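Local coordinates for sporozoite surface protein 2 (PDB 4HQO) that probably acts as a sporozoite surface receptor for adhesion and gliding motility of the malaria parasite Plasmodium vivax, through a metal-binding von Willebrand factor A domain and a thrombospondin repeat, at residues Ile41-Gly46 / Asn193-Leu198; Gln164-Gln169 / Lys185-Ala190. The protein carries 4 engineered substitutions. One frame throughout, in Å; residues are numbered along the deposited sequence.

Contact 1 (Ile41-Gly46 / Asn193-Leu198); sequences IPMLNG and NEAVAL
Met-43 reaches from helix 33-49 to the small side chain of Ala-195 on helix 192-203, and its thioether makes the apolar bridge between the two. The side chain starts well short of its partner: CB is 6.5 Å from Ala-195 CB, and CG, lying anti to the backbone N (chi1 169°), shortens the distance to 5.3 Å. SD then rests against the methyl, 3.7 Å from Ala-195 CB. The bends at chi2 (70°) and chi3 (58°) turn the chain end to one side, so CE lies back out at 4.4 Å from Ala-195 CB. A methionine suits this place because its flexible chain can bend to lay sulfur against the neighbouring helix, while alanine is small enough to receive it without pushing the helices apart. One turn further on, the backbones come closer. Gly-46 has no side chain to hold the helices off, and its CA lies 7.3 Å from Asn-193 CA. Its carbonyl meets Val-196 in a van der Waals contact of methyl against oxygen, CG2 lying 3.9 Å from Gly-46 O; no hydrogen bond links the two segments. The segments bury only about 110 Å² between them, though three of the four touching residues are buried. Ile-160 of strand 156-161 touches both Met-43 and Ala-195, while Met-132 of strand 126-133 meets Met-43, so the helices share a floor of central strands. Two helices packed side by side on one face of a largely parallel sheet are characteristic of the Rossmann-like alpha/beta fold of the von Willebrand factor A domain.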
loop_
_atom_site.group_PDB
_atom_site.type_symbol
_atom_site.label_atom_id
_atom_site.label_comp_id
_atom_site.label_asym_id
_atom_site.label_seq_id
_atom_site.Cartn_x
_atom_site.Cartn_y
_atom_site.Cartn_z
ATOM N N ILE A 41 8.286 -13.934 -18.572
ATOM C CA ILE A 41 7.184 -13.228 -19.224
ATOM C C ILE A 41 5.822 -13.887 -18.940
ATOM O O ILE A 41 4.883 -13.196 -18.549
ATOM C CB ILE A 41 7.429 -13.035 -20.748
ATOM C CG1 ILE A 41 8.634 -12.116 -20.980
ATOM C CG2 ILE A 41 6.190 -12.480 -21.429
ATOM C CD1 ILE A 41 8.448 -10.702 -20.448
ATOM N N PRO A 42 5.703 -15.219 -19.123
ATOM C CA PRO A 42 4.417 -15.828 -18.745
ATOM C C PRO A 42 4.079 -15.654 -17.254
ATOM O O PRO A 42 2.908 -15.559 -16.921
ATOM C CB PRO A 42 4.621 -17.310 -19.073
ATOM C CG PRO A 42 5.673 -17.319 -20.135
ATOM C CD PRO A 42 6.605 -16.205 -19.749
ATOM N N MET A 43 5.083 -15.611 -16.381
ATOM C CA MET A 43 4.843 -15.420 -14.951
ATOM C C MET A 43 4.261 -14.039 -14.684
ATOM O O MET A 43 3.300 -13.891 -13.929
ATOM C CB MET A 43 6.135 -15.597 -14.147
ATOM C CG MET A 43 6.039 -15.146 -12.676
ATOM S SD MET A 43 4.999 -16.229 -11.672
ATOM C CE MET A 43 5.838 -17.798 -11.912
ATOM N N LEU A 44 4.848 -13.029 -15.312
ATOM C CA LEU A 44 4.397 -11.655 -15.143
ATOM C C LEU A 44 2.996 -11.457 -15.699
ATOM O O LEU A 44 2.195 -10.719 -15.139
ATOM C CB LEU A 44 5.352 -10.698 -15.841
ATOM C CG LEU A 44 6.716 -10.446 -15.211
ATOM C CD1 LEU A 44 7.604 -9.743 -16.221
ATOM C CD2 LEU A 44 6.541 -9.585 -13.972
ATOM N N ASN A 45 2.710 -12.118 -16.812
ATOM C CA ASN A 45 1.407 -12.008 -17.426
ATOM C C ASN A 45 0.308 -12.578 -16.540
ATOM O O ASN A 45 -0.697 -11.917 -16.309
ATOM C CB ASN A 45 1.390 -12.696 -18.792
ATOM C CG ASN A 45 1.893 -11.795 -19.895
ATOM O OD1 ASN A 45 1.760 -10.576 -19.816
ATOM N ND2 ASN A 45 2.469 -12.387 -20.937
ATOM N N GLY A 46 0.507 -13.806 -16.058
ATOM C CA GLY A 46 -0.478 -14.476 -15.230
ATOM C C GLY A 46 -0.634 -13.782 -13.887
ATOM O O GLY A 46 -1.731 -13.664 -13.359
ATOM N N ASN A 193 0.305 -19.805 -11.470
ATOM C CA ASN A 193 -0.837 -20.217 -10.666
ATOM C C ASN A 193 -0.463 -20.302 -9.189
ATOM O O ASN A 193 -1.190 -19.810 -8.330
ATOM C CB ASN A 193 -1.389 -21.558 -11.145
ATOM C CG ASN A 193 -1.708 -21.561 -12.628
ATOM O OD1 ASN A 193 -0.819 -21.733 -13.466
ATOM N ND2 ASN A 193 -2.981 -21.374 -12.960
ATOM N N GLU A 194 0.679 -20.920 -8.905
ATOM C CA GLU A 194 1.164 -21.037 -7.531
ATOM C C GLU A 194 1.545 -19.681 -6.950
ATOM O O GLU A 194 1.332 -19.417 -5.768
ATOM C CB GLU A 194 2.345 -22.006 -7.447
ATOM C CG GLU A 194 1.964 -23.476 -7.649
ATOM C CD GLU A 194 1.776 -23.856 -9.114
ATOM O OE1 GLU A 194 2.173 -23.066 -10.003
ATOM O OE2 GLU A 194 1.232 -24.950 -9.376
ATOM N N ALA A 195 2.103 -18.820 -7.789
ATOM C CA ALA A 195 2.488 -17.486 -7.363
ATOM C C ALA A 195 1.253 -16.670 -7.005
ATOM O O ALA A 195 1.250 -15.929 -6.029
ATOM C CB ALA A 195 3.294 -16.790 -8.459
ATOM N N VAL A 196 0.199 -16.811 -7.802
ATOM C CA VAL A 196 -1.053 -16.100 -7.547
ATOM C C VAL A 196 -1.684 -16.551 -6.232
ATOM O O VAL A 196 -2.140 -15.727 -5.436
ATOM C CB VAL A 196 -2.045 -16.263 -8.725
ATOM C CG1 VAL A 196 -3.483 -15.975 -8.286
ATOM C CG2 VAL A 196 -1.630 -15.358 -9.868
ATOM N N ALA A 197 -1.690 -17.860 -6.006
ATOM C CA ALA A 197 -2.206 -18.422 -4.768
ATOM C C ALA A 197 -1.344 -18.008 -3.568
ATOM O O ALA A 197 -1.845 -17.891 -2.455
ATOM C CB ALA A 197 -2.310 -19.937 -4.874
ATOM N N LEU A 198 -0.053 -17.780 -3.797
ATOM C CA LEU A 198 0.843 -17.332 -2.730
ATOM C C LEU A 198 0.493 -15.913 -2.295
ATOM O O LEU A 198 0.440 -15.610 -1.104
ATOM C CB LEU A 198 2.300 -17.360 -3.195
ATOM C CG LEU A 198 3.336 -17.084 -2.100
ATOM C CD1 LEU A 198 3.510 -18.321 -1.258
ATOM C CD2 LEU A 198 4.672 -16.636 -2.694
#

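Contact 2 (Gln164-Gln169 / Lys185-Ala190); sequences QGINHQ and KFYSYA
His-168 and Tyr-187 meet through a hydrogen bond, His-168 ND1 lying 2.7 Å from Tyr-187 OH, and this is the tight, inner part of the contact. The bond is somewhat bent (148°) and lies near the plane of each ring, and either atom could be the donor. The rings come together by their edges, with planes inclined and no stacking. Tyr-187 is buried, and its CG stands anti to the backbone N (chi1 -180°), which sends the long phenol from strand 187-188 to the start of helix 168-175. Ile-166 adds an apolar contact: its CG2 packs 3.5 Å from Tyr-187 OH and lies over one face of the imidazole, toward the rim. The outer side has no hydrogen bond between the segments and depends on the exposed Tyr-189. There the imidazole edge faces the phenol ring in an edge-to-face pair, planes at 52°, with His-168 CE1 3.3 Å from Tyr-189 CD2. A tyrosine suits this margin because its ring face receives the histidine C-H while its hydroxyl extends beyond the histidine. Asn-167 is the N-cap of helix 168-175, its OD1 accepting the N-H of Phe-170, and so sets the helix start from which His-168 projects. The metal site is near but separate, the magnesium ion about 11 Å from the side chain of Ile-166. Since Asn-171 ND2 also bonds to Tyr-187 OH, two partners grip this hydroxyl, a polar group satisfied at the end of a buried side chain, and the bond to ND1 together with the packing on Tyr-189 should restrict rotation of the imidazole.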
loop_
_atom_site.group_PDB
_atom_site.type_symbol
_atom_site.label_atom_id
_atom_site.label_comp_id
_atom_site.label_asym_id
_atom_site.label_seq_id
_atom_site.Cartn_x
_atom_site.Cartn_y
_atom_site.Cartn_z
ATOM N N GLN A 164 17.207 -19.614 -14.875
ATOM C CA GLN A 164 17.707 -20.937 -15.232
ATOM C C GLN A 164 18.435 -21.629 -14.081
ATOM O O GLN A 164 18.456 -22.860 -14.011
ATOM C CB GLN A 164 18.627 -20.848 -16.459
ATOM C CG GLN A 164 19.883 -20.012 -16.241
ATOM C CD GLN A 164 20.564 -19.623 -17.539
ATOM O OE1 GLN A 164 20.301 -20.207 -18.590
ATOM N NE2 GLN A 164 21.439 -18.625 -17.473
ATOM N N GLY A 165 19.029 -20.841 -13.186
ATOM C CA GLY A 165 19.791 -21.385 -12.074
ATOM C C GLY A 165 19.469 -20.708 -10.754
ATOM O O GLY A 165 20.167 -19.784 -10.326
ATOM N N ILE A 166 18.413 -21.185 -10.105
ATOM C CA ILE A 166 17.902 -20.572 -8.886
ATOM C C ILE A 166 18.655 -21.009 -7.626
ATOM O O ILE A 166 18.903 -22.198 -7.414
ATOM C CB ILE A 166 16.395 -20.867 -8.711
ATOM C CG1 ILE A 166 15.626 -20.419 -9.954
ATOM C CG2 ILE A 166 15.847 -20.166 -7.468
ATOM C CD1 ILE A 166 14.139 -20.734 -9.906
ATOM N N ASN A 167 19.030 -20.028 -6.806
ATOM C CA ASN A 167 19.548 -20.292 -5.472
ATOM C C ASN A 167 18.394 -20.272 -4.474
ATOM O O ASN A 167 18.034 -19.213 -3.943
ATOM C CB ASN A 167 20.609 -19.251 -5.096
ATOM C CG ASN A 167 21.318 -19.574 -3.789
ATOM O OD1 ASN A 167 20.742 -20.164 -2.875
ATOM N ND2 ASN A 167 22.580 -19.179 -3.696
ATOM N N HIS A 168 17.810 -21.442 -4.226
ATOM C CA HIS A 168 16.638 -21.544 -3.359
ATOM C C HIS A 168 16.974 -21.236 -1.910
ATOM O O HIS A 168 16.123 -20.749 -1.163
ATOM C CB HIS A 168 15.999 -22.932 -3.460
ATOM C CG HIS A 168 15.443 -23.241 -4.814
ATOM N ND1 HIS A 168 14.403 -22.527 -5.367
ATOM C CD2 HIS A 168 15.784 -24.181 -5.727
ATOM C CE1 HIS A 168 14.124 -23.015 -6.564
ATOM N NE2 HIS A 168 14.948 -24.020 -6.807
ATOM N N GLN A 169 18.211 -21.525 -1.516
ATOM C CA GLN A 169 18.657 -21.241 -0.153
ATOM C C GLN A 169 18.573 -19.741 0.135
ATOM O O GLN A 169 18.010 -19.331 1.147
ATOM C CB GLN A 169 20.076 -21.774 0.080
ATOM C CG GLN A 169 20.639 -21.537 1.488
ATOM C CD GLN A 169 21.247 -20.148 1.665
ATOM O OE1 GLN A 169 21.835 -19.588 0.736
ATOM N NE2 GLN A 169 21.092 -19.581 2.855
ATOM N N LYS A 185 5.071 -19.777 3.368
ATOM C CA LYS A 185 4.024 -18.947 2.789
ATOM C C LYS A 185 4.581 -17.724 2.071
ATOM O O LYS A 185 3.820 -16.872 1.609
ATOM C CB LYS A 185 3.048 -18.489 3.880
ATOM C CG LYS A 185 2.404 -19.621 4.675
ATOM C CD LYS A 185 1.751 -20.647 3.752
ATOM C CE LYS A 185 1.068 -21.767 4.531
ATOM N NZ LYS A 185 -0.129 -21.293 5.285
ATOM N N PHE A 186 5.902 -17.626 1.978
ATOM C CA PHE A 186 6.516 -16.407 1.450
ATOM C C PHE A 186 7.345 -16.627 0.189
ATOM O O PHE A 186 7.888 -15.681 -0.381
ATOM C CB PHE A 186 7.363 -15.734 2.540
ATOM C CG PHE A 186 6.589 -15.420 3.780
ATOM C CD1 PHE A 186 5.717 -14.346 3.810
ATOM C CD2 PHE A 186 6.707 -16.211 4.905
ATOM C CE1 PHE A 186 4.988 -14.062 4.942
ATOM C CE2 PHE A 186 5.980 -15.929 6.040
ATOM C CZ PHE A 186 5.122 -14.856 6.059
ATOM N N TYR A 187 7.446 -17.878 -0.240
ATOM C CA TYR A 187 8.263 -18.216 -1.396
ATOM C C TYR A 187 7.548 -19.225 -2.282
ATOM O O TYR A 187 7.006 -20.224 -1.797
ATOM C CB TYR A 187 9.607 -18.789 -0.936
ATOM C CG TYR A 187 10.562 -19.173 -2.057
ATOM C CD1 TYR A 187 10.816 -18.305 -3.104
ATOM C CD2 TYR A 187 11.226 -20.390 -2.043
ATOM C CE1 TYR A 187 11.693 -18.640 -4.118
ATOM C CE2 TYR A 187 12.108 -20.737 -3.058
ATOM C CZ TYR A 187 12.336 -19.854 -4.090
ATOM O OH TYR A 187 13.211 -20.174 -5.099
ATOM N N SER A 188 7.559 -18.960 -3.583
ATOM C CA SER A 188 7.030 -19.900 -4.568
ATOM C C SER A 188 7.999 -19.981 -5.743
ATOM O O SER A 188 8.543 -18.968 -6.174
ATOM C CB SER A 188 5.662 -19.430 -5.062
ATOM O OG SER A 188 5.119 -20.336 -6.010
ATOM N N TYR A 189 8.223 -21.182 -6.261
ATOM C CA TYR A 189 9.079 -21.329 -7.434
ATOM C C TYR A 189 8.496 -22.261 -8.499
ATOM O O TYR A 189 9.232 -22.871 -9.271
ATOM C CB TYR A 189 10.501 -21.750 -7.040
ATOM C CG TYR A 189 10.619 -23.126 -6.435
ATOM C CD1 TYR A 189 10.243 -23.363 -5.119
ATOM C CD2 TYR A 189 11.132 -24.189 -7.171
ATOM C CE1 TYR A 189 10.360 -24.624 -4.557
ATOM C CE2 TYR A 189 11.256 -25.451 -6.619
ATOM C CZ TYR A 189 10.869 -25.664 -5.310
ATOM O OH TYR A 189 10.990 -26.920 -4.756
ATOM N N ALA A 190 7.172 -22.351 -8.542
ATOM C CA ALA A 190 6.479 -23.105 -9.585
ATOM C C ALA A 190 5.976 -22.168 -10.690
ATOM O O ALA A 190 6.705 -21.289 -11.148
ATOM C CB ALA A 190 5.345 -23.904 -8.992
#

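From the N terminus, the chain runs through strands 7-15 and 19-26 into helix 33-49, whose partner in contact 1 comes only after 146 further residues have built most of the von Willebrand factor A domain. Within that long loop lies the short one of contact 2, where 15 residues separate 164-169 from 185-190; it belongs to the beta-alpha-beta unit of strand 156-161, helix 168-175 and edge strand 187-188. The loops therefore nest without crossing. Helix 192-203 follows that strand directly and joins the contacts: Leu-198 CD2 packs 3.8 Å from Ser-188 CB, while Met-43 CE reaches Ala-190 O. Tyr-187 turns to helix 168-175 and Ser-188 to helix 192-203.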